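Local coordinates for glycerol uptake operon antiterminator-related protein (Thermotoga maritima, PDB 1VKF), which probably acts, on a TIM-barrel fold, as a glycerol-3-phosphate responsive antiterminator in transcription of glycerol uptake genes, at residues Ile42-Leu45 against Lys46-Leu49; Ser114-Val117 against Glu118-Ile121; Ala164-Ile167 against Leu168-Val171. One frame throughout, in Å; residues are numbered along the deposited sequence.

Contact 1: Ile42-Leu45 against Lys46-Leu49; sequences ILNL and KFHL
In the first turn of helix 45-54, which follows strand 34-41 of the barrel, the carbonyl of Asn-44 receives the amide of His-48. That bond, His-48 N to Asn-44 O, is 3.0 Å long and nearly straight at 167°; Phe-47 N reaches the same oxygen only weakly. One residue on, Leu-49 N binds Leu-45 O at 2.8 Å. Two waters take the place of direct bonds just before it: one accepts from Lys-46 N and donates to Ile-42 O, another links Phe-47 N to Leu-43 O. His-48 folds back over Asn-44, its CG lying beside its own backbone N (chi1 -66°). Asn-44 CB makes a CH-pi contact over the imidazole face, 4.1 Å from the centroid, while ND1 bonds Ser-40 OG. With the imidazole of His-48 cut back to an alanine, Ser-40 OG would probably lose its ND1 partner and Asn-44 CB the ring face it packs on. Asn-44 suits the turn because its amide works on two fronts: ND2 binds Asp-41 OD1, and OD1 meets the edge of the Phe-47 ring, 3.7 Å from CD2, with the two planes 58° apart. On the inner side, Leu-45 CG packs against Leu-49 CD1 at 3.7 Å, and both leucines press between strand 58-62 and helix 73-82. Polar groups around the opening turn and leucines turned inward are the pattern of an amphipathic helix following its strand in a TIM barrel.

Contact 2: Ser114-Val117 against Glu118-Ile121; sequences SKAV and ERGI
Between Ser-114-Val-117 and Glu-118-Ile-121 run four regular backbone hydrogen bonds of an alpha helix, from Glu-118 N to Ser-114 O through to Ile-121 N to Val-117 O, the last 2.9 Å long. Charge acts on the outer surface. The Lys-115 and Glu-118 side chains run alongside each other in the same direction, yet NZ and OE2 stand 3.7 Å apart, a long salt bridge. Two waters bridge the pair: one accepts from Lys-115 NZ at 2.7 Å, donates to Glu-118 OE2 and meets Ser-114 OG; the other joins NZ to OE1. Arg-119 behaves differently, bending at chi3 (-62°) to fold its guanidinium back along the helix, one face over Lys-115 O and Ala-116 CA. Arg-119 NH2 comes 3.6 Å from Ala-116 CA; the small alanine lets the flat group lie close. The apolar contact is between Val-117 CG1 and Ile-121 CD1, 3.7 Å apart, beta-branched chains one turn apart along the helix. Val-117 also touches Ala-111 and Ile-121 touches Lys-146 and Ile-147, so this apolar strip faces neighbouring loops while helix 114-127 links strands 105-110 and 131-135 in a beta-alpha-beta unit.

Contact 3: Ala164-Ile167 against Leu168-Val171; sequences AREI and LKHV
From Ala-164 to Val-171 the backbone changes its bonding, from the alpha-helical bond of Leu-168 N to Ala-164 O (3.0 Å) to bonds three residues back, Lys-169 N to Glu-166 O and His-170 N to Ile-167 O. Ile-167 O is gripped twice, since Val-171 N also binds it at 3.2 Å, in the carbonyl plane, whereas His-170 N comes from above that plane. By Val-171 the chain is extended, on its way to strand 173-176. Among the side chains, Glu-166 and His-170 form a His-carboxylate hydrogen bond: His-170 NE2 donates to Glu-166 OE2 at 3.1 Å with an angle of 157°. The carboxylate is met from above its plane, and it and the ring are turned 54° apart. Glu-166 reaches there because CG stands anti to the backbone N (chi1 -178°) and the chain then bends at chi2. Its other oxygen, OE1, lies 3.8 Å from Lys-169 CD; the ammonium NZ, 4.2 Å from OE1, is too far for a salt bridge. Lys-169 CB sits over the centre of the imidazole face. On the buried side, Ile-167 CG2 and Val-171 CG2 meet tightly at 3.5 Å, compact aliphatic residues that suit the interface between helix and barrel, where both also touch Ala-154 of strand 151-155. Outward, therefore, a carboxylate beside an imidazole N-H and a nearby lysine would probably stay negative, and its charge may favour a protonated histidine, though the nearby Arg-145 would act against this; inward, methyl packing seats the turn against the barrel.

All three contacts are local turns on the helical layer of one barrel, and none holds the same helix as another. Contacts 1 and 3 are partly buried: each mixes a polar outer side with aliphatic chains packed on strands, contact 1 near the start of a helix and contact 3 near the close of one. Contact 2 is a surface site in a regular helix, with water-mediated charge pairing. Histidine offers a ring face to an asparagine in contact 1 and an N-H to a glutamate in contact 3. Contact 1 lies across the chain's centre from the others, centres 35 and 33 Å away; contacts 2 and 3, about 12 Å apart at nearest atoms, both touch residues between Ala-140 and Ile-147.

Contact 1: Ile42-Leu45 against Lys46-Leu49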
loop_
_atom_site.group_PDB
_atom_site.type_symbol
_atom_site.label_atom_id
_atom_site.label_comp_id
_atom_site.label_asym_id
_atom_site.label_seq_id
_atom_site.Cartn_x
_atom_site.Cartn_y
_atom_site.Cartn_z
ATOM N N ILE A 42 -10.649 4.451 -14.225
ATOM C CA ILE A 42 -11.325 3.247 -14.589
ATOM C C ILE A 42 -11.142 2.883 -16.069
ATOM O O ILE A 42 -11.159 1.696 -16.417
ATOM C CB ILE A 42 -12.807 3.398 -14.192
ATOM C CG1 ILE A 42 -13.473 2.049 -14.151
ATOM C CG2 ILE A 42 -13.536 4.319 -15.160
ATOM C CD1 ILE A 42 -14.880 2.130 -13.537
ATOM N N LEU A 43 -10.888 3.882 -16.905
ATOM C CA LEU A 43 -10.776 3.690 -18.348
ATOM C C LEU A 43 -9.387 3.154 -18.626
ATOM O O LEU A 43 -9.211 2.497 -19.646
ATOM C CB LEU A 43 -10.964 5.031 -19.067
ATOM C CG LEU A 43 -12.366 5.687 -18.841
ATOM C CD1 LEU A 43 -12.473 7.098 -19.473
ATOM C CD2 LEU A 43 -13.341 4.792 -19.465
ATOM N N ASN A 44 -8.424 3.535 -17.811
ATOM C CA ASN A 44 -7.024 3.249 -18.173
ATOM C C ASN A 44 -6.278 2.320 -17.254
ATOM O O ASN A 44 -5.078 2.041 -17.535
ATOM C CB ASN A 44 -6.246 4.543 -18.318
ATOM C CG ASN A 44 -6.689 5.402 -19.526
ATOM O OD1 ASN A 44 -6.248 5.194 -20.636
ATOM N ND2 ASN A 44 -7.571 6.324 -19.289
ATOM N N LEU A 45 -6.934 1.809 -16.192
ATOM C CA LEU A 45 -6.258 1.060 -15.166
ATOM C C LEU A 45 -5.623 -0.195 -15.783
ATOM O O LEU A 45 -4.478 -0.551 -15.483
ATOM C CB LEU A 45 -7.239 0.647 -14.093
ATOM C CG LEU A 45 -6.670 -0.237 -12.985
ATOM C CD1 LEU A 45 -5.577 0.394 -12.199
ATOM C CD2 LEU A 45 -7.808 -0.742 -12.096
ATOM N N LYS A 46 -6.352 -0.844 -16.682
ATOM C CA LYS A 46 -5.840 -2.072 -17.271
ATOM C C LYS A 46 -4.548 -1.815 -18.071
ATOM O O LYS A 46 -3.628 -2.627 -18.050
ATOM C CB LYS A 46 -6.904 -2.710 -18.165
ATOM C CG LYS A 46 -6.481 -4.125 -18.647
ATOM C CD LYS A 46 -7.489 -4.730 -19.642
ATOM C CE LYS A 46 -7.268 -6.234 -19.776
ATOM N NZ LYS A 46 -7.691 -6.964 -18.542
ATOM N N PHE A 47 -4.449 -0.697 -18.754
ATOM C CA PHE A 47 -3.261 -0.380 -19.523
ATOM C C PHE A 47 -2.092 -0.037 -18.608
ATOM O O PHE A 47 -0.953 -0.410 -18.853
ATOM C CB PHE A 47 -3.517 0.815 -20.412
ATOM C CG PHE A 47 -4.700 0.654 -21.336
ATOM C CD1 PHE A 47 -4.849 -0.480 -22.124
ATOM C CD2 PHE A 47 -5.648 1.673 -21.446
ATOM C CE1 PHE A 47 -5.942 -0.612 -22.982
ATOM C CE2 PHE A 47 -6.749 1.540 -22.310
ATOM C CZ PHE A 47 -6.894 0.394 -23.061
ATOM N N HIS A 48 -2.397 0.701 -17.551
ATOM C CA HIS A 48 -1.390 1.020 -16.542
ATOM C C HIS A 48 -0.835 -0.254 -15.936
ATOM O O HIS A 48 0.406 -0.411 -15.801
ATOM C CB HIS A 48 -1.959 1.942 -15.468
ATOM C CG HIS A 48 -2.326 3.302 -15.975
ATOM N ND1 HIS A 48 -3.158 4.147 -15.262
ATOM C CD2 HIS A 48 -1.966 3.982 -17.094
ATOM C CE1 HIS A 48 -3.293 5.285 -15.920
ATOM N NE2 HIS A 48 -2.575 5.216 -17.032
ATOM N N LEU A 49 -1.713 -1.173 -15.558
ATOM C CA LEU A 49 -1.277 -2.431 -14.984
ATOM C C LEU A 49 -0.466 -3.311 -15.945
ATOM O O LEU A 49 0.518 -3.930 -15.534
ATOM C CB LEU A 49 -2.435 -3.242 -14.437
ATOM C CG LEU A 49 -3.084 -2.561 -13.204
ATOM C CD1 LEU A 49 -4.398 -3.177 -12.849
ATOM C CD2 LEU A 49 -2.137 -2.709 -12.014
HETATM O O HOH W 1 -9.232 -0.314 -17.034
HETATM O O HOH W 2 -7.483 0.271 -19.529
#

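Contact 2: Ser114-Val117 against Glu118-Ile121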
loop_
_atom_site.group_PDB
_atom_site.type_symbol
_atom_site.label_atom_id
_atom_site.label_comp_id
_atom_site.label_asym_id
_atom_site.label_seq_id
_atom_site.Cartn_x
_atom_site.Cartn_y
_atom_site.Cartn_z
ATOM N N SER A 114 -3.010 9.150 19.773
ATOM C CA SER A 114 -3.134 7.928 20.554
ATOM C C SER A 114 -4.470 7.244 20.388
ATOM O O SER A 114 -4.544 6.012 20.338
ATOM C CB SER A 114 -2.882 8.217 22.038
ATOM O OG SER A 114 -3.913 9.064 22.542
ATOM N N LYS A 115 -5.540 8.021 20.328
ATOM C CA LYS A 115 -6.878 7.432 20.200
ATOM C C LYS A 115 -7.072 6.814 18.798
ATOM O O LYS A 115 -7.693 5.767 18.662
ATOM C CB LYS A 115 -7.943 8.472 20.508
ATOM C CG LYS A 115 -7.921 8.962 21.944
ATOM C CD LYS A 115 -7.911 7.824 23.003
ATOM C CE LYS A 115 -8.149 8.369 24.431
ATOM N NZ LYS A 115 -7.649 7.465 25.496
ATOM N N ALA A 116 -6.508 7.447 17.775
ATOM C CA ALA A 116 -6.588 6.912 16.404
ATOM C C ALA A 116 -5.855 5.591 16.343
ATOM O O ALA A 116 -6.327 4.650 15.722
ATOM C CB ALA A 116 -6.001 7.888 15.405
ATOM N N VAL A 117 -4.707 5.511 17.030
ATOM C CA VAL A 117 -3.939 4.283 17.061
ATOM C C VAL A 117 -4.681 3.176 17.835
ATOM O O VAL A 117 -4.744 2.025 17.376
ATOM C CB VAL A 117 -2.527 4.530 17.600
ATOM C CG1 VAL A 117 -1.743 3.204 17.833
ATOM C CG2 VAL A 117 -1.753 5.388 16.620
ATOM N N GLU A 118 -5.246 3.524 18.986
ATOM C CA GLU A 118 -6.031 2.551 19.782
ATOM C C GLU A 118 -7.169 1.966 18.924
ATOM O O GLU A 118 -7.360 0.757 18.852
ATOM C CB GLU A 118 -6.608 3.205 21.034
ATOM C CG GLU A 118 -5.583 3.501 22.117
ATOM C CD GLU A 118 -6.223 4.055 23.389
ATOM O OE1 GLU A 118 -7.439 3.789 23.613
ATOM O OE2 GLU A 118 -5.509 4.755 24.152
ATOM N N ARG A 119 -7.916 2.835 18.267
ATOM C CA ARG A 119 -9.039 2.389 17.426
ATOM C C ARG A 119 -8.564 1.546 16.247
ATOM O O ARG A 119 -9.187 0.578 15.883
ATOM C CB ARG A 119 -9.814 3.580 16.858
ATOM C CG ARG A 119 -10.609 4.394 17.816
ATOM C CD ARG A 119 -11.579 5.334 17.100
ATOM N NE ARG A 119 -10.895 6.314 16.240
ATOM C CZ ARG A 119 -10.441 7.512 16.647
ATOM N NH1 ARG A 119 -10.580 7.910 17.907
ATOM N NH2 ARG A 119 -9.840 8.319 15.776
ATOM N N GLY A 120 -7.478 1.945 15.616
ATOM C CA GLY A 120 -6.930 1.245 14.492
ATOM C C GLY A 120 -6.473 -0.140 14.894
ATOM O O GLY A 120 -6.683 -1.101 14.165
ATOM N N ILE A 121 -5.847 -0.254 16.051
ATOM C CA ILE A 121 -5.364 -1.543 16.505
ATOM C C ILE A 121 -6.560 -2.463 16.811
ATOM O O ILE A 121 -6.550 -3.639 16.470
ATOM C CB ILE A 121 -4.449 -1.395 17.737
ATOM C CG1 ILE A 121 -3.126 -0.756 17.363
ATOM C CG2 ILE A 121 -4.201 -2.760 18.399
ATOM C CD1 ILE A 121 -2.347 -0.338 18.620
HETATM O O HOH W 3 -5.039 7.724 24.785
HETATM O O HOH W 4 -9.410 5.339 25.004
#

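Contact 3: Ala164-Ile167 against Leu168-Val171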
loop_
_atom_site.group_PDB
_atom_site.type_symbol
_atom_site.label_atom_id
_atom_site.label_comp_id
_atom_site.label_asym_id
_atom_site.label_seq_id
_atom_site.Cartn_x
_atom_site.Cartn_y
_atom_site.Cartn_z
ATOM N N ALA A 164 14.659 6.791 6.346
ATOM C CA ALA A 164 14.274 5.505 5.788
ATOM C C ALA A 164 15.015 4.360 6.451
ATOM O O ALA A 164 14.413 3.372 6.787
ATOM C CB ALA A 164 14.483 5.489 4.305
ATOM N N ARG A 165 16.332 4.499 6.627
ATOM C CA ARG A 165 17.156 3.448 7.241
ATOM C C ARG A 165 16.699 3.131 8.640
ATOM O O ARG A 165 16.589 1.953 9.067
ATOM C CB ARG A 165 18.651 3.824 7.213
ATOM C CG ARG A 165 19.294 3.808 5.839
ATOM C CD ARG A 165 20.857 3.872 5.837
ATOM N NE ARG A 165 21.400 3.876 4.469
ATOM C CZ ARG A 165 21.447 2.808 3.670
ATOM N NH1 ARG A 165 21.012 1.619 4.084
ATOM N NH2 ARG A 165 21.937 2.921 2.441
ATOM N N GLU A 166 16.380 4.182 9.371
ATOM C CA GLU A 166 15.968 4.036 10.746
ATOM C C GLU A 166 14.579 3.365 10.803
ATOM O O GLU A 166 14.378 2.422 11.544
ATOM C CB GLU A 166 15.942 5.386 11.469
ATOM C CG GLU A 166 15.568 5.267 12.944
ATOM C CD GLU A 166 16.502 4.335 13.735
ATOM O OE1 GLU A 166 17.700 4.226 13.397
ATOM O OE2 GLU A 166 16.023 3.676 14.688
ATOM N N ILE A 167 13.645 3.807 9.972
ATOM C CA ILE A 167 12.291 3.221 9.966
ATOM C C ILE A 167 12.354 1.721 9.638
ATOM O O ILE A 167 11.652 0.898 10.251
ATOM C CB ILE A 167 11.384 3.997 8.959
ATOM C CG1 ILE A 167 11.002 5.326 9.545
ATOM C CG2 ILE A 167 10.161 3.155 8.591
ATOM C CD1 ILE A 167 10.422 6.235 8.530
ATOM N N LEU A 168 13.220 1.348 8.686
ATOM C CA LEU A 168 13.375 -0.050 8.246
ATOM C C LEU A 168 13.971 -1.012 9.291
ATOM O O LEU A 168 13.909 -2.231 9.115
ATOM C CB LEU A 168 14.157 -0.105 6.939
ATOM C CG LEU A 168 13.339 0.338 5.745
ATOM C CD1 LEU A 168 14.247 0.583 4.494
ATOM C CD2 LEU A 168 12.192 -0.631 5.407
ATOM N N LYS A 169 14.477 -0.478 10.404
ATOM C CA LYS A 169 14.903 -1.323 11.528
ATOM C C LYS A 169 13.725 -1.881 12.263
ATOM O O LYS A 169 13.875 -2.860 12.948
ATOM C CB LYS A 169 15.795 -0.541 12.477
ATOM C CG LYS A 169 17.106 -0.183 11.818
ATOM C CD LYS A 169 18.016 0.534 12.777
ATOM C CE LYS A 169 19.400 0.656 12.206
ATOM N NZ LYS A 169 20.365 0.956 13.290
ATOM N N HIS A 170 12.545 -1.255 12.109
ATOM C CA HIS A 170 11.359 -1.576 12.927
ATOM C C HIS A 170 10.129 -2.055 12.175
ATOM O O HIS A 170 9.204 -2.591 12.807
ATOM C CB HIS A 170 10.938 -0.350 13.730
ATOM C CG HIS A 170 12.066 0.320 14.429
ATOM N ND1 HIS A 170 12.754 -0.276 15.468
ATOM C CD2 HIS A 170 12.667 1.514 14.212
ATOM C CE1 HIS A 170 13.724 0.529 15.869
ATOM N NE2 HIS A 170 13.697 1.619 15.123
ATOM N N VAL A 171 10.092 -1.795 10.863
ATOM C CA VAL A 171 8.946 -2.150 10.032
ATOM C C VAL A 171 9.490 -2.889 8.797
ATOM O O VAL A 171 10.670 -2.801 8.496
ATOM C CB VAL A 171 8.089 -0.911 9.638
ATOM C CG1 VAL A 171 7.703 -0.072 10.872
ATOM C CG2 VAL A 171 8.786 -0.038 8.624
#